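Local coordinates for protein cruciform cutting endonuclease 1, mitochondrial (Schizosaccharomyces pombe, PDB 1KCF) that resolves four-way Holliday junctions in mitochondrial DNA as a homodimer, cutting at the point of strand exchange, and is apparently important for maintaining mitochondrial DNA, at residues Gly48-Ser53 and Asn74-Asn79; Met116-Tyr121 and Arg134-Glu139. One frame throughout, in Å; residues are numbered along the deposited sequence.

Contact 1 of 2, residues Gly48-Ser53 and Asn74-Asn79; sequences GIKNFS and NLTEKN
Leu75 comes up to the Phe52 ring obliquely with CD1, while in the plane of the same ring Gly48 O lies at its edge. Closer packing falls at the root of the aromatic side chain, where Phe52 CB is 4.0 Å from Leu75 CG. The setting is the RNase H-like fold of the RuvC resolvase family: residues 48-51 make the turn of the hairpin between strands 42-47 and 52-59, and residues 74-79 leave the next strand, 65-73. Phe52 pairs through its backbone with Glu73, and the chain stays in touch with the turn just beyond that pair. There Leu75 N donates to Ile49 O over 2.9 Å; the N-H···O angle of 153° makes it moderately bent, and the donor stands 17° off the carbonyl plane. A CA-H···O contact, Asn74 CA to Lys50 O at 3.2 Å, lies next to it. Leu75 CG sits beside its own backbone N (chi1 -50°), which brings it to 3.3 Å from Ile49 O and packs the isobutyl group against the peptide whose oxygen the backbone N already binds. Leu101 of helix 91-109 touches both Leu75 and Phe52, joining this apolar patch to the core. Toward the surface, the Lys50 and Asn74 side chains run side by side in the same direction, and the extended lysine chain passes the hydroxyl of Thr76, with Lys50 CG 4.1 Å from Thr76 OG1. Lys50 NZ makes a long, weak ion pair with Glu87. A type I turn from Asn74 to Glu77 carries the chain away, closed by Glu77 N to Asn74 O, and just past the turn Asn79 ND2 donates to Glu77 O at 2.8 Å.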
ATOM      1  N   GLY A  48       2.791 -11.453  -5.405  1.00 43.02           N
ATOM      2  CA  GLY A  48       1.608 -12.220  -5.737  1.00 42.23           C
ATOM      3  C   GLY A  48       1.099 -12.762  -4.419  1.00 42.82           C
ATOM      4  O   GLY A  48       1.844 -12.790  -3.441  1.00 43.74           O
ATOM      5  N   ILE A  49      -0.156 -13.179  -4.363  1.00 43.13           N
ATOM      6  CA  ILE A  49      -0.685 -13.715  -3.117  1.00 45.46           C
ATOM      7  C   ILE A  49      -0.719 -15.238  -3.169  1.00 46.09           C
ATOM      8  O   ILE A  49      -0.169 -15.905  -2.296  1.00 42.99           O
ATOM      9  CB  ILE A  49      -2.092 -13.151  -2.828  1.00 47.87           C
ATOM     10  CG1 ILE A  49      -1.996 -11.632  -2.656  1.00 49.65           C
ATOM     11  CG2 ILE A  49      -2.666 -13.785  -1.568  1.00 45.88           C
ATOM     12  CD1 ILE A  49      -3.324 -10.939  -2.450  1.00 55.20           C
ATOM     13  N   LYS A  50      -1.338 -15.792  -4.205  1.00 47.50           N
ATOM     14  CA  LYS A  50      -1.410 -17.239  -4.318  1.00 49.41           C
ATOM     15  C   LYS A  50      -0.165 -17.819  -4.974  1.00 49.94           C
ATOM     16  O   LYS A  50       0.027 -19.036  -4.989  1.00 51.30           O
ATOM     17  CB  LYS A  50      -2.680 -17.648  -5.073  1.00 53.75           C
ATOM     18  CG  LYS A  50      -3.953 -17.267  -4.313  1.00 56.36           C
ATOM     19  CD  LYS A  50      -5.210 -17.829  -4.951  1.00 61.02           C
ATOM     20  CE  LYS A  50      -6.447 -17.417  -4.154  1.00 65.18           C
ATOM     21  NZ  LYS A  50      -7.710 -17.983  -4.714  1.00 68.46           N
ATOM     22  N   ASN A  51       0.685 -16.947  -5.511  1.00 46.71           N
ATOM     23  CA  ASN A  51       1.927 -17.390  -6.132  1.00 44.96           C
ATOM     24  C   ASN A  51       3.075 -16.434  -5.817  1.00 43.95           C
ATOM     25  O   ASN A  51       3.797 -15.972  -6.708  1.00 43.34           O
ATOM     26  CB  ASN A  51       1.772 -17.546  -7.651  1.00 42.81           C
ATOM     27  CG  ASN A  51       1.491 -16.238  -8.355  1.00 45.88           C
ATOM     28  OD1 ASN A  51       1.613 -16.149  -9.575  1.00 48.06           O
ATOM     29  ND2 ASN A  51       1.102 -15.220  -7.598  1.00 45.61           N
ATOM     30  N   PHE A  52       3.223 -16.130  -4.533  1.00 42.64           N
ATOM     31  CA  PHE A  52       4.289 -15.257  -4.065  1.00 41.00           C
ATOM     32  C   PHE A  52       5.575 -16.020  -4.339  1.00 41.05           C
ATOM     33  O   PHE A  52       5.703 -17.183  -3.964  1.00 41.37           O
ATOM     34  CB  PHE A  52       4.137 -15.010  -2.560  1.00 41.40           C
ATOM     35  CG  PHE A  52       5.204 -14.124  -1.971  1.00 41.62           C
ATOM     36  CD1 PHE A  52       5.105 -12.740  -2.056  1.00 43.13           C
ATOM     37  CD2 PHE A  52       6.301 -14.677  -1.322  1.00 40.90           C
ATOM     38  CE1 PHE A  52       6.086 -11.918  -1.499  1.00 46.69           C
ATOM     39  CE2 PHE A  52       7.286 -13.867  -0.763  1.00 42.68           C
ATOM     40  CZ  PHE A  52       7.179 -12.484  -0.849  1.00 44.35           C
ATOM     41  N   SER A  53       6.524 -15.385  -5.010  1.00 40.70           N
ATOM     42  CA  SER A  53       7.779 -16.055  -5.299  1.00 41.20           C
ATOM     43  C   SER A  53       8.955 -15.210  -4.826  1.00 40.68           C
ATOM     44  O   SER A  53       8.892 -13.985  -4.853  1.00 41.05           O
ATOM     45  CB  SER A  53       7.907 -16.327  -6.797  1.00 40.75           C
ATOM     46  OG  SER A  53       9.088 -17.058  -7.074  1.00 44.27           O
ATOM     47  N   ASN A  74       1.856 -20.063  -1.735  1.00 47.28           N
ATOM     48  CA  ASN A  74       0.468 -19.650  -1.842  1.00 49.03           C
ATOM     49  C   ASN A  74       0.121 -19.212  -0.427  1.00 49.44           C
ATOM     50  O   ASN A  74      -0.118 -20.044   0.446  1.00 49.90           O
ATOM     51  CB  ASN A  74      -0.409 -20.821  -2.280  1.00 48.51           C
ATOM     52  CG  ASN A  74      -1.865 -20.425  -2.458  1.00 48.86           C
ATOM     53  OD1 ASN A  74      -2.612 -21.081  -3.185  1.00 48.64           O
ATOM     54  ND2 ASN A  74      -2.276 -19.352  -1.792  1.00 47.61           N
ATOM     55  N   LEU A  75       0.121 -17.900  -0.210  1.00 50.25           N
ATOM     56  CA  LEU A  75      -0.147 -17.314   1.098  1.00 52.42           C
ATOM     57  C   LEU A  75      -1.568 -17.537   1.622  1.00 54.45           C
ATOM     58  O   LEU A  75      -1.924 -17.045   2.690  1.00 53.87           O
ATOM     59  CB  LEU A  75       0.173 -15.815   1.052  1.00 50.64           C
ATOM     60  CG  LEU A  75       1.557 -15.462   0.479  1.00 51.46           C
ATOM     61  CD1 LEU A  75       1.794 -13.959   0.557  1.00 50.44           C
ATOM     62  CD2 LEU A  75       2.641 -16.206   1.250  1.00 51.37           C
ATOM     63  N   THR A  76      -2.372 -18.282   0.874  1.00 56.85           N
ATOM     64  CA  THR A  76      -3.748 -18.571   1.269  1.00 60.28           C
ATOM     65  C   THR A  76      -3.850 -19.946   1.924  1.00 61.20           C
ATOM     66  O   THR A  76      -4.797 -20.225   2.661  1.00 61.82           O
ATOM     67  CB  THR A  76      -4.697 -18.522   0.046  1.00 61.05           C
ATOM     68  OG1 THR A  76      -4.871 -17.160  -0.363  1.00 62.15           O
ATOM     69  CG2 THR A  76      -6.052 -19.120   0.384  1.00 64.94           C
ATOM     70  N   GLU A  77      -2.867 -20.798   1.652  1.00 62.47           N
ATOM     71  CA  GLU A  77      -2.833 -22.147   2.203  1.00 64.59           C
ATOM     72  C   GLU A  77      -1.560 -22.334   3.015  1.00 64.44           C
ATOM     73  O   GLU A  77      -0.800 -21.387   3.218  1.00 67.08           O
ATOM     74  CB  GLU A  77      -2.854 -23.183   1.074  1.00 66.57           C
ATOM     75  CG  GLU A  77      -4.031 -23.063   0.120  1.00 70.94           C
ATOM     76  CD  GLU A  77      -3.982 -24.105  -0.984  1.00 73.65           C
ATOM     77  OE1 GLU A  77      -2.981 -24.132  -1.733  1.00 73.64           O
ATOM     78  OE2 GLU A  77      -4.941 -24.897  -1.101  1.00 75.46           O
ATOM     79  N   LYS A  78      -1.332 -23.557   3.483  1.00 62.44           N
ATOM     80  CA  LYS A  78      -0.133 -23.856   4.248  1.00 61.18           C
ATOM     81  C   LYS A  78       1.046 -23.614   3.314  1.00 59.66           C
ATOM     82  O   LYS A  78       1.036 -24.063   2.167  1.00 59.35           O
ATOM     83  CB  LYS A  78      -0.152 -25.308   4.713  1.00 61.75           C
ATOM     84  N   ASN A  79       2.061 -22.908   3.800  1.00 57.62           N
ATOM     85  CA  ASN A  79       3.221 -22.600   2.975  1.00 55.22           C
ATOM     86  C   ASN A  79       4.522 -22.635   3.761  1.00 54.64           C
ATOM     87  O   ASN A  79       4.515 -22.640   4.989  1.00 54.68           O
ATOM     88  CB  ASN A  79       3.033 -21.223   2.342  1.00 54.97           C
ATOM     89  CG  ASN A  79       2.755 -20.150   3.375  1.00 53.91           C
ATOM     90  OD1 ASN A  79       3.659 -19.700   4.077  1.00 54.40           O
ATOM     91  ND2 ASN A  79       1.496 -19.748   3.484  1.00 52.28           N
TER

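Contact 2 of 2, residues Met116-Tyr121 and Arg134-Glu139; sequences MERQRY and RVNMLE
Arg118 and Glu139 bury the most surface here, and their side chains cross at about a right angle. The carboxylate stands over one face of the guanidinium, the two planes 85° apart, so the salt bridge is not the flat, edge-on kind: Arg118 NH1 is 2.8 Å from Glu139 OE1, and the bond from Arg118 NH2 to Glu139 OE2 is weak and bent. The in-plane grip goes to Asn136 instead. Arg118 NE and NH2 both donate to the single oxygen Asn136 OD1, at 3.1 and 3.0 Å, which fixes the rotation of the guanidinium while the charge is met from above. Extended from CG to NE, the arginine spans the gap and then turns at chi4 (66°), with Val135 CG2 touching it obliquely near NE. Met116 completes the contact: its SD lies 4.1 Å from Glu139 CG. A water lies within hydrogen-bonding distance of Glu139 OE1 and, farther off, of Met116 O. Pro91 of the second subunit packs on Glu139 and its Leu133 on Asn136, placing the polar cluster beside the dimer interface. The side chain of Arg118 is also about 6 Å from that of Asp46, a residue of the magnesium site. The axes of strand 116-118 and helix 134-139 run antiparallel (168°), 9.9 Å apart at their closest approach, the first half of a beta-alpha-beta crossover that continues into parallel strand 162-165, as in the RNase H-like resolvase fold.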
ATOM      1  N   MET A 116      11.883  -5.762  -5.569  1.00 42.64           N
ATOM      2  CA  MET A 116      10.457  -5.997  -5.698  1.00 45.08           C
ATOM      3  C   MET A 116       9.949  -5.764  -7.112  1.00 43.86           C
ATOM      4  O   MET A 116      10.247  -4.755  -7.749  1.00 43.85           O
ATOM      5  CB  MET A 116       9.705  -5.103  -4.715  1.00 49.13           C
ATOM      6  CG  MET A 116       8.357  -5.640  -4.266  1.00 55.08           C
ATOM      7  SD  MET A 116       7.606  -4.545  -3.035  1.00 61.02           S
ATOM      8  CE  MET A 116       8.465  -5.080  -1.558  1.00 58.95           C
ATOM      9  N   GLU A 117       9.176  -6.723  -7.597  1.00 41.88           N
ATOM     10  CA  GLU A 117       8.600  -6.654  -8.922  1.00 42.43           C
ATOM     11  C   GLU A 117       7.267  -7.372  -8.824  1.00 41.24           C
ATOM     12  O   GLU A 117       7.115  -8.285  -8.022  1.00 41.89           O
ATOM     13  CB  GLU A 117       9.533  -7.357  -9.906  1.00 43.04           C
ATOM     14  CG  GLU A 117       9.163  -7.242 -11.354  1.00 46.11           C
ATOM     15  CD  GLU A 117      10.318  -7.631 -12.262  1.00 47.41           C
ATOM     16  OE1 GLU A 117      10.089  -8.403 -13.215  1.00 48.34           O
ATOM     17  OE2 GLU A 117      11.455  -7.163 -12.026  1.00 48.02           O
ATOM     18  N   ARG A 118       6.287  -6.946  -9.604  1.00 43.91           N
ATOM     19  CA  ARG A 118       4.986  -7.605  -9.572  1.00 46.52           C
ATOM     20  C   ARG A 118       5.090  -8.898 -10.361  1.00 44.84           C
ATOM     21  O   ARG A 118       5.788  -8.960 -11.373  1.00 44.15           O
ATOM     22  CB  ARG A 118       3.905  -6.730 -10.211  1.00 49.45           C
ATOM     23  CG  ARG A 118       3.450  -5.546  -9.384  1.00 53.61           C
ATOM     24  CD  ARG A 118       2.409  -4.736 -10.153  1.00 56.47           C
ATOM     25  NE  ARG A 118       1.879  -3.624  -9.368  1.00 61.26           N
ATOM     26  CZ  ARG A 118       2.591  -2.572  -8.975  1.00 63.45           C
ATOM     27  NH1 ARG A 118       3.877  -2.476  -9.295  1.00 63.41           N
ATOM     28  NH2 ARG A 118       2.016  -1.620  -8.251  1.00 65.22           N
ATOM     29  N   GLN A 119       4.405  -9.933  -9.898  1.00 44.37           N
ATOM     30  CA  GLN A 119       4.426 -11.199 -10.608  1.00 45.39           C
ATOM     31  C   GLN A 119       3.735 -10.965 -11.950  1.00 44.55           C
ATOM     32  O   GLN A 119       2.992  -9.995 -12.112  1.00 42.22           O
ATOM     33  CB  GLN A 119       3.673 -12.270  -9.813  1.00 48.69           C
ATOM     34  CG  GLN A 119       3.585 -13.608 -10.526  1.00 53.23           C
ATOM     35  CD  GLN A 119       4.932 -14.295 -10.657  1.00 55.38           C
ATOM     36  OE1 GLN A 119       5.484 -14.788  -9.673  1.00 58.37           O
ATOM     37  NE2 GLN A 119       5.470 -14.325 -11.873  1.00 56.94           N
ATOM     38  N   ARG A 120       4.002 -11.831 -12.920  1.00 43.33           N
ATOM     39  CA  ARG A 120       3.366 -11.702 -14.224  1.00 45.78           C
ATOM     40  C   ARG A 120       1.897 -12.096 -14.065  1.00 44.69           C
ATOM     41  O   ARG A 120       1.590 -13.112 -13.451  1.00 45.38           O
ATOM     42  CB  ARG A 120       4.044 -12.618 -15.230  1.00 47.21           C
ATOM     43  N   TYR A 121       0.992 -11.288 -14.600  1.00 44.20           N
ATOM     44  CA  TYR A 121      -0.430 -11.606 -14.506  1.00 45.67           C
ATOM     45  C   TYR A 121      -0.794 -12.843 -15.338  1.00 44.01           C
ATOM     46  O   TYR A 121      -0.248 -13.056 -16.421  1.00 42.90           O
ATOM     47  CB  TYR A 121      -1.283 -10.429 -14.990  1.00 42.57           C
ATOM     48  CG  TYR A 121      -2.762 -10.751 -15.055  1.00 43.61           C
ATOM     49  CD1 TYR A 121      -3.538 -10.803 -13.894  1.00 43.69           C
ATOM     50  CD2 TYR A 121      -3.382 -11.031 -16.275  1.00 43.15           C
ATOM     51  CE1 TYR A 121      -4.896 -11.129 -13.950  1.00 42.17           C
ATOM     52  CE2 TYR A 121      -4.738 -11.359 -16.343  1.00 39.48           C
ATOM     53  CZ  TYR A 121      -5.490 -11.406 -15.178  1.00 43.91           C
ATOM     54  OH  TYR A 121      -6.828 -11.721 -15.238  1.00 39.00           O
ATOM     55  N   ARG A 134      -5.095  -6.272  -5.377  1.00 52.70           N
ATOM     56  CA  ARG A 134      -4.366  -7.110  -4.433  1.00 52.82           C
ATOM     57  C   ARG A 134      -2.864  -6.840  -4.446  1.00 50.71           C
ATOM     58  O   ARG A 134      -2.270  -6.598  -3.402  1.00 50.71           O
ATOM     59  CB  ARG A 134      -4.590  -8.591  -4.739  1.00 55.39           C
ATOM     60  CG  ARG A 134      -6.031  -9.042  -4.715  1.00 61.37           C
ATOM     61  CD  ARG A 134      -6.121 -10.498  -5.156  1.00 65.47           C
ATOM     62  NE  ARG A 134      -7.500 -10.938  -5.343  1.00 70.76           N
ATOM     63  CZ  ARG A 134      -7.850 -12.178  -5.673  1.00 70.46           C
ATOM     64  NH1 ARG A 134      -6.917 -13.104  -5.852  1.00 69.81           N
ATOM     65  NH2 ARG A 134      -9.130 -12.491  -5.826  1.00 70.69           N
ATOM     66  N   VAL A 135      -2.250  -6.889  -5.626  1.00 47.76           N
ATOM     67  CA  VAL A 135      -0.813  -6.671  -5.731  1.00 48.74           C
ATOM     68  C   VAL A 135      -0.385  -5.231  -5.468  1.00 47.67           C
ATOM     69  O   VAL A 135       0.706  -4.997  -4.949  1.00 47.17           O
ATOM     70  CB  VAL A 135      -0.265  -7.107  -7.115  1.00 49.21           C
ATOM     71  CG1 VAL A 135      -0.480  -8.598  -7.303  1.00 51.97           C
ATOM     72  CG2 VAL A 135      -0.955  -6.321  -8.230  1.00 51.95           C
ATOM     73  N   ASN A 136      -1.226  -4.268  -5.832  1.00 45.84           N
ATOM     74  CA  ASN A 136      -0.880  -2.872  -5.593  1.00 45.84           C
ATOM     75  C   ASN A 136      -0.890  -2.610  -4.089  1.00 45.07           C
ATOM     76  O   ASN A 136      -0.047  -1.882  -3.563  1.00 44.36           O
ATOM     77  CB  ASN A 136      -1.879  -1.933  -6.280  1.00 46.21           C
ATOM     78  CG  ASN A 136      -1.795  -1.994  -7.795  1.00 50.00           C
ATOM     79  OD1 ASN A 136      -0.838  -2.531  -8.356  1.00 51.79           O
ATOM     80  ND2 ASN A 136      -2.793  -1.429  -8.467  1.00 49.43           N
ATOM     81  N   MET A 137      -1.855  -3.218  -3.410  1.00 41.56           N
ATOM     82  CA  MET A 137      -2.010  -3.061  -1.977  1.00 43.99           C
ATOM     83  C   MET A 137      -0.842  -3.689  -1.225  1.00 44.26           C
ATOM     84  O   MET A 137      -0.296  -3.087  -0.304  1.00 43.47           O
ATOM     85  CB  MET A 137      -3.321  -3.705  -1.524  1.00 44.48           C
ATOM     86  CG  MET A 137      -3.881  -3.113  -0.254  1.00 51.80           C
ATOM     87  SD  MET A 137      -5.429  -3.867   0.245  1.00 59.44           S
ATOM     88  CE  MET A 137      -6.464  -3.447  -1.167  1.00 54.27           C
ATOM     89  N   LEU A 138      -0.477  -4.904  -1.623  1.00 45.07           N
ATOM     90  CA  LEU A 138       0.623  -5.634  -1.004  1.00 46.29           C
ATOM     91  C   LEU A 138       1.911  -4.831  -1.138  1.00 45.10           C
ATOM     92  O   LEU A 138       2.612  -4.583  -0.160  1.00 45.05           O
ATOM     93  CB  LEU A 138       0.801  -6.992  -1.685  1.00 48.32           C
ATOM     94  CG  LEU A 138       1.012  -8.206  -0.780  1.00 52.13           C
ATOM     95  CD1 LEU A 138       1.514  -9.370  -1.625  1.00 52.03           C
ATOM     96  CD2 LEU A 138       2.016  -7.883   0.314  1.00 51.45           C
ATOM     97  N   GLU A 139       2.212  -4.427  -2.364  1.00 44.93           N
ATOM     98  CA  GLU A 139       3.402  -3.642  -2.644  1.00 46.28           C
ATOM     99  C   GLU A 139       3.426  -2.372  -1.800  1.00 44.16           C
ATOM    100  O   GLU A 139       4.422  -2.070  -1.143  1.00 43.46           O
ATOM    101  CB  GLU A 139       3.443  -3.276  -4.130  1.00 48.65           C
ATOM    102  CG  GLU A 139       4.501  -2.252  -4.502  1.00 54.78           C
ATOM    103  CD  GLU A 139       4.514  -1.943  -5.990  1.00 59.81           C
ATOM    104  OE1 GLU A 139       5.010  -2.785  -6.765  1.00 63.43           O
ATOM    105  OE2 GLU A 139       4.023  -0.864  -6.387  1.00 62.72           O
TER
HETATM  106  O   HOH W   1       7.755  -2.760  -6.594  1.00 58.80           O

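In the fold
Both contacts reach the same mixed sheet. Contact 1 sits at the turn end of its antiparallel strands, farther from the centre of the chain and only partly buried; contact 2 ties strand 113-118 to helix 128-151 and is the more buried. Their chemistry runs against that order: the outer contact rests on a backbone bond and leucine-phenylalanine packing, the inner one on a charged pair and an amide. Contact 1 touches no other subunit, whereas the helix of contact 2 also meets the second subunit. The two abut directly, Ile49 CD1 lying 3.5 Å from Arg134 CB and Asn51 OD1 3.4 Å from Gln119 CG, and both lie near the magnesium site.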